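PDB 3KZW: cytosol aminopeptidase from Staphylococcus aureus subsp. aureus, which probably cleaves amino acids, leucine among them, from the N-terminal end of peptides as a metal-dependent cytosolic exopeptidase. Local coordinates for residues N269-D274 and P326-G331; I387-T392 and T476-F481. All blocks are in the same frame, centred on the assembly; numbering follows the deposited sequence.

Contact 1. Residues N269-D274 and P326-G331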
loop_
_atom_site.group_PDB
_atom_site.type_symbol
_atom_site.label_atom_id
_atom_site.label_comp_id
_atom_site.label_asym_id
_atom_site.label_seq_id
_atom_site.Cartn_x
_atom_site.Cartn_y
_atom_site.Cartn_z
ATOM N N ASN A 269 4.942 -27.130 44.505
ATOM C CA ASN A 269 5.549 -26.815 45.793
ATOM C C ASN A 269 6.788 -27.671 46.049
ATOM O O ASN A 269 6.709 -28.740 46.660
ATOM C CB ASN A 269 4.521 -26.952 46.922
ATOM C CG ASN A 269 3.391 -25.938 46.808
ATOM O OD1 ASN A 269 3.609 -24.732 46.922
ATOM N ND2 ASN A 269 2.177 -26.426 46.583
ATOM N N GLY A 270 7.932 -27.186 45.574
ATOM C CA GLY A 270 9.180 -27.942 45.612
ATOM C C GLY A 270 9.958 -27.886 46.912
ATOM O O GLY A 270 10.857 -28.700 47.128
ATOM N N LYS A 271 9.639 -26.924 47.772
ATOM C CA LYS A 271 10.303 -26.841 49.072
ATOM C C LYS A 271 9.299 -27.013 50.214
ATOM O O LYS A 271 9.657 -27.410 51.323
ATOM C CB LYS A 271 11.214 -25.609 49.190
ATOM C CG LYS A 271 10.611 -24.280 48.776
ATOM C CD LYS A 271 11.593 -23.148 49.068
ATOM C CE LYS A 271 11.085 -21.818 48.529
ATOM N NZ LYS A 271 12.045 -20.707 48.788
ATOM N N ASP A 272 8.019 -26.871 49.862
ATOM C CA ASP A 272 6.884 -27.277 50.710
ATOM C C ASP A 272 6.596 -26.258 51.806
ATOM O O ASP A 272 5.512 -26.265 52.401
ATOM C CB ASP A 272 7.084 -28.685 51.319
ATOM C CG ASP A 272 7.214 -29.784 50.258
ATOM O OD1 ASP A 272 6.401 -29.812 49.304
ATOM O OD2 ASP A 272 8.126 -30.631 50.392
ATOM N N LYS A 273 7.575 -25.391 52.061
ATOM C CA LYS A 273 7.421 -24.283 52.996
ATOM C C LYS A 273 6.268 -23.373 52.567
ATOM O O LYS A 273 5.927 -23.294 51.382
ATOM C CB LYS A 273 8.716 -23.466 53.078
ATOM C CG LYS A 273 9.883 -24.169 53.752
ATOM C CD LYS A 273 10.998 -23.174 54.056
ATOM C CE LYS A 273 12.108 -23.797 54.897
ATOM N NZ LYS A 273 12.976 -24.707 54.097
ATOM N N ASP A 274 5.669 -22.694 53.545
ATOM C CA ASP A 274 4.659 -21.671 53.283
ATOM C C ASP A 274 5.293 -20.434 52.646
ATOM O O ASP A 274 4.849 -19.304 52.877
ATOM C CB ASP A 274 3.941 -21.290 54.582
ATOM C CG ASP A 274 4.879 -21.218 55.786
ATOM O OD1 ASP A 274 6.117 -21.176 55.593
ATOM O OD2 ASP A 274 4.375 -21.205 56.934
ATOM N N PRO A 326 14.089 -27.275 44.763
ATOM C CA PRO A 326 13.491 -26.742 45.987
ATOM C C PRO A 326 12.948 -25.320 45.802
ATOM O O PRO A 326 13.429 -24.380 46.439
ATOM C CB PRO A 326 14.656 -26.768 46.983
ATOM C CG PRO A 326 15.873 -26.646 46.143
ATOM C CD PRO A 326 15.563 -27.324 44.841
ATOM N N VAL A 327 11.953 -25.179 44.929
ATOM C CA VAL A 327 11.313 -23.890 44.665
ATOM C C VAL A 327 9.796 -24.024 44.602
ATOM O O VAL A 327 9.275 -25.063 44.194
ATOM C CB VAL A 327 11.819 -23.233 43.347
ATOM C CG1 VAL A 327 13.236 -22.701 43.512
ATOM C CG2 VAL A 327 11.730 -24.201 42.164
ATOM N N ASN A 328 9.094 -22.972 45.014
ATOM C CA ASN A 328 7.648 -22.907 44.864
ATOM C C ASN A 328 7.296 -22.089 43.634
ATOM O O ASN A 328 7.755 -20.958 43.485
ATOM C CB ASN A 328 6.986 -22.317 46.112
ATOM C CG ASN A 328 7.065 -23.244 47.317
ATOM O OD1 ASN A 328 7.434 -24.414 47.203
ATOM N ND2 ASN A 328 6.713 -22.719 48.481
ATOM N N ILE A 329 6.497 -22.677 42.746
ATOM C CA ILE A 329 6.093 -22.020 41.505
ATOM C C ILE A 329 4.574 -22.041 41.344
ATOM O O ILE A 329 3.928 -23.072 41.557
ATOM C CB ILE A 329 6.750 -22.678 40.256
ATOM C CG1 ILE A 329 8.277 -22.593 40.332
ATOM C CG2 ILE A 329 6.255 -22.021 38.969
ATOM C CD1 ILE A 329 9.000 -23.516 39.368
ATOM N N VAL A 330 4.017 -20.890 40.977
ATOM C CA VAL A 330 2.637 -20.809 40.523
ATOM C C VAL A 330 2.618 -20.326 39.073
ATOM O O VAL A 330 3.158 -19.268 38.751
ATOM C CB VAL A 330 1.741 -19.936 41.459
ATOM C CG1 VAL A 330 2.247 -18.493 41.552
ATOM C CG2 VAL A 330 0.288 -19.973 41.001
ATOM N N GLY A 331 2.022 -21.128 38.198
ATOM C CA GLY A 331 1.939 -20.805 36.781
ATOM C C GLY A 331 0.526 -20.430 36.400
ATOM O O GLY A 331 -0.417 -21.157 36.716
#

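Contact 2. Residues I387-T392 and T476-F481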
loop_
_atom_site.group_PDB
_atom_site.type_symbol
_atom_site.label_atom_id
_atom_site.label_comp_id
_atom_site.label_asym_id
_atom_site.label_seq_id
_atom_site.Cartn_x
_atom_site.Cartn_y
_atom_site.Cartn_z
ATOM N N ILE A 387 7.115 -11.769 39.671
ATOM C CA ILE A 387 6.250 -12.179 38.570
ATOM C C ILE A 387 7.041 -12.104 37.268
ATOM O O ILE A 387 7.655 -11.082 36.961
ATOM C CB ILE A 387 4.967 -11.306 38.475
ATOM C CG1 ILE A 387 4.140 -11.422 39.760
ATOM C CG2 ILE A 387 4.124 -11.704 37.257
ATOM C CD1 ILE A 387 2.999 -10.423 39.866
ATOM N N MET A 388 7.037 -13.201 36.518
ATOM C CA MET A 388 7.661 -13.240 35.200
ATOM C C MET A 388 6.643 -13.677 34.165
ATOM O O MET A 388 6.061 -14.758 34.276
ATOM C CB MET A 388 8.855 -14.191 35.187
ATOM C CG MET A 388 10.023 -13.724 36.024
ATOM S SD MET A 388 11.377 -14.906 36.028
ATOM C CE MET A 388 12.325 -14.303 37.420
ATOM N N ASP A 389 6.416 -12.831 33.166
ATOM C CA ASP A 389 5.504 -13.181 32.085
ATOM C C ASP A 389 6.250 -13.423 30.773
ATOM O O ASP A 389 7.271 -12.785 30.501
ATOM C CB ASP A 389 4.377 -12.149 31.938
ATOM C CG ASP A 389 4.829 -10.868 31.256
ATOM O OD1 ASP A 389 4.962 -10.865 30.010
ATOM O OD2 ASP A 389 5.032 -9.857 31.959
ATOM N N PHE A 390 5.733 -14.358 29.979
ATOM C CA PHE A 390 6.349 -14.761 28.719
ATOM C C PHE A 390 5.305 -14.687 27.618
ATOM O O PHE A 390 4.258 -15.337 27.702
ATOM C CB PHE A 390 6.912 -16.183 28.824
ATOM C CG PHE A 390 7.892 -16.366 29.951
ATOM C CD1 PHE A 390 7.446 -16.649 31.242
ATOM C CD2 PHE A 390 9.260 -16.252 29.725
ATOM C CE1 PHE A 390 8.348 -16.809 32.292
ATOM C CE2 PHE A 390 10.171 -16.416 30.769
ATOM C CZ PHE A 390 9.713 -16.693 32.055
ATOM N N ALA A 391 5.585 -13.888 26.591
ATOM C CA ALA A 391 4.609 -13.628 25.536
ATOM C C ALA A 391 5.235 -13.239 24.204
ATOM O O ALA A 391 6.254 -12.545 24.157
ATOM C CB ALA A 391 3.632 -12.550 25.979
ATOM N N THR A 392 4.606 -13.695 23.125
ATOM C CA THR A 392 4.912 -13.224 21.784
ATOM C C THR A 392 4.009 -12.023 21.512
ATOM O O THR A 392 2.968 -12.154 20.871
ATOM C CB THR A 392 4.666 -14.324 20.724
ATOM O OG1 THR A 392 3.348 -14.866 20.884
ATOM C CG2 THR A 392 5.683 -15.448 20.861
ATOM N N THR A 476 4.816 -5.196 43.038
ATOM C CA THR A 476 5.459 -6.511 43.011
ATOM C C THR A 476 6.508 -6.566 41.901
ATOM O O THR A 476 6.218 -6.176 40.770
ATOM C CB THR A 476 4.420 -7.631 42.788
ATOM O OG1 THR A 476 3.366 -7.499 43.747
ATOM C CG2 THR A 476 5.056 -9.011 42.920
ATOM N N PRO A 477 7.735 -7.028 42.225
ATOM C CA PRO A 477 8.782 -7.220 41.223
ATOM C C PRO A 477 8.271 -7.984 40.003
ATOM O O PRO A 477 7.771 -9.101 40.133
ATOM C CB PRO A 477 9.833 -8.035 41.979
ATOM C CG PRO A 477 9.711 -7.559 43.377
ATOM C CD PRO A 477 8.243 -7.281 43.589
ATOM N N HIS A 478 8.392 -7.365 38.833
ATOM C CA HIS A 478 7.810 -7.891 37.604
ATOM C C HIS A 478 8.802 -7.790 36.447
ATOM O O HIS A 478 9.337 -6.711 36.172
ATOM C CB HIS A 478 6.531 -7.112 37.265
ATOM C CG HIS A 478 5.688 -7.736 36.193
ATOM N ND1 HIS A 478 4.325 -7.547 36.122
ATOM C CD2 HIS A 478 6.008 -8.540 35.150
ATOM C CE1 HIS A 478 3.843 -8.204 35.083
ATOM N NE2 HIS A 478 4.843 -8.818 34.478
ATOM N N ILE A 479 9.050 -8.916 35.781
ATOM C CA ILE A 479 9.815 -8.914 34.537
ATOM C C ILE A 479 8.956 -9.408 33.372
ATOM O O ILE A 479 8.355 -10.480 33.438
ATOM C CB ILE A 479 11.116 -9.742 34.623
ATOM C CG1 ILE A 479 11.981 -9.280 35.799
ATOM C CG2 ILE A 479 11.900 -9.622 33.316
ATOM C CD1 ILE A 479 13.139 -10.200 36.117
ATOM N N HIS A 480 8.902 -8.606 32.312
ATOM C CA HIS A 480 8.140 -8.933 31.113
ATOM C C HIS A 480 9.082 -9.342 29.979
ATOM O O HIS A 480 10.012 -8.607 29.632
ATOM C CB HIS A 480 7.265 -7.738 30.708
ATOM C CG HIS A 480 6.692 -7.841 29.330
ATOM N ND1 HIS A 480 5.794 -8.822 28.969
ATOM C CD2 HIS A 480 6.886 -7.083 28.225
ATOM C CE1 HIS A 480 5.466 -8.670 27.697
ATOM N NE2 HIS A 480 6.114 -7.620 27.223
ATOM N N PHE A 481 8.838 -10.522 29.414
ATOM C CA PHE A 481 9.653 -11.043 28.319
ATOM C C PHE A 481 8.881 -11.074 27.001
ATOM O O PHE A 481 7.974 -11.895 26.818
ATOM C CB PHE A 481 10.164 -12.449 28.644
ATOM C CG PHE A 481 11.144 -12.501 29.781
ATOM C CD1 PHE A 481 12.456 -12.074 29.606
ATOM C CD2 PHE A 481 10.764 -13.003 31.019
ATOM C CE1 PHE A 481 13.370 -12.131 30.655
ATOM C CE2 PHE A 481 11.669 -13.072 32.068
ATOM C CZ PHE A 481 12.977 -12.634 31.885
#

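Contact 1. Residues N269-D274 and P326-G331
Asn328 reaches from the start of its strand into the loop after Asn269 and uses both halves of its amide there. Asn328 ND2 donates to Lys273 O at 3.1 Å, with the acceptor close to the amide plane, and also bonds to Glu275 O further along the loop. Asn328 OD1 accepts a weak bond from Lys271 N at 3.4 Å, though the N-H points almost straight at it (171°). A carboxamide suits this place because it can donate and accept backbone bonds together, which fixes its flip. The amide of Asn269 stands nearly perpendicular beside it, the planes 89° apart.

The side chain of Lys271 runs past the carbonyl of Pro326 and crosses Asn328 at about a right angle. Lys271 CB lies 3.7 Å from Pro326 O. A chi1 of 49° tucks Lys271 CG in over its own backbone, 3.5 Å from Asn328 OD1. The extended chain then carries Lys271 CD to 3.4 Å from Pro326 O, CE passes more loosely by the same oxygen, and NZ ends in a salt bridge to Glu275.

Gly270, where a side chain would run into the carbonyl of Val327, donates from Gly270 N to Val327 O at 2.9 Å, the donor standing above the carbonyl plane. Its own oxygen receives a CA-H...O contact from Pro326 CA. Asn269 and Asn328 form an antiparallel, non-hydrogen-bonded pair, the last rung of a beta ladder, and beyond it the loop crosses the start of strand 328-338 to link the two strands that flank it.

Contact 2. Residues I387-T392 and T476-F481
The His478 ring carries the CG2 methyl of Ile387 over one face, a CH-pi contact 4.1 Å from the ring centroid, and meets Asp389 at its edge. His478 NE2 donates to Asp389 OD2 at 2.7 Å, using the oxygen's anti lone pair, with carboxylate and ring planes 82° apart. The His480 ring also meets Asp389 edge-on, ND1 donating to OD1; the refined separation is too short to be taken literally. Phe481 has Ile479 CG2 over one face, nearer its margin than its centre, and Met388 CG at its edge. The Phe481 and Phe390 rings are nearly parallel (14°) but displaced along their planes until little of one faces the other, with centroids 5.1 Å apart.

These groups sit on adjacent parallel strands of the catalytic domain's mixed sheet, in register from Ile387 with His478 to Phe390 with Phe481. Backbone bonds lace the strands, among them Ile479 N to Ile387 O at 2.8 Å and Ala391 N to Phe481 O at 3.1 Å. Helix 414-426 packs on Met388 and Ile479, apolar residues suited to that covered face.

On the other face a chi1 of 76° swings the Asp389 carboxylate across toward the neighbouring strand, which lets one buried acid serve both histidines there. His478 has a second partner, Ser473 OG on ND1, and its side chain lies about 5 Å from a bound sodium ion.

In the fold
Both contacts belong to one mixed sheet within the catalytic domain, and contact 1 closes along the chain before contact 2 opens. Their centres are 19 Å apart and their nearest atoms about 7 Å, without touching. Strand 278-285 bridges them, pairing in parallel with strands 328-338 and 386-391. Contact 1 is partly exposed, where strand 262-269 ends and strand 328-338 begins. Contact 2 is buried, with helices 368-380 and 461-470 on its Asp389, His478 and His480 face and helix 414-426 on its Met388 and Ile479 face. Parallel strands 328-338, 278-285, 386-391 and 478-482, flanked by antiparallel 262-269 and 406-411, thus form a helix-covered alpha/beta sheet.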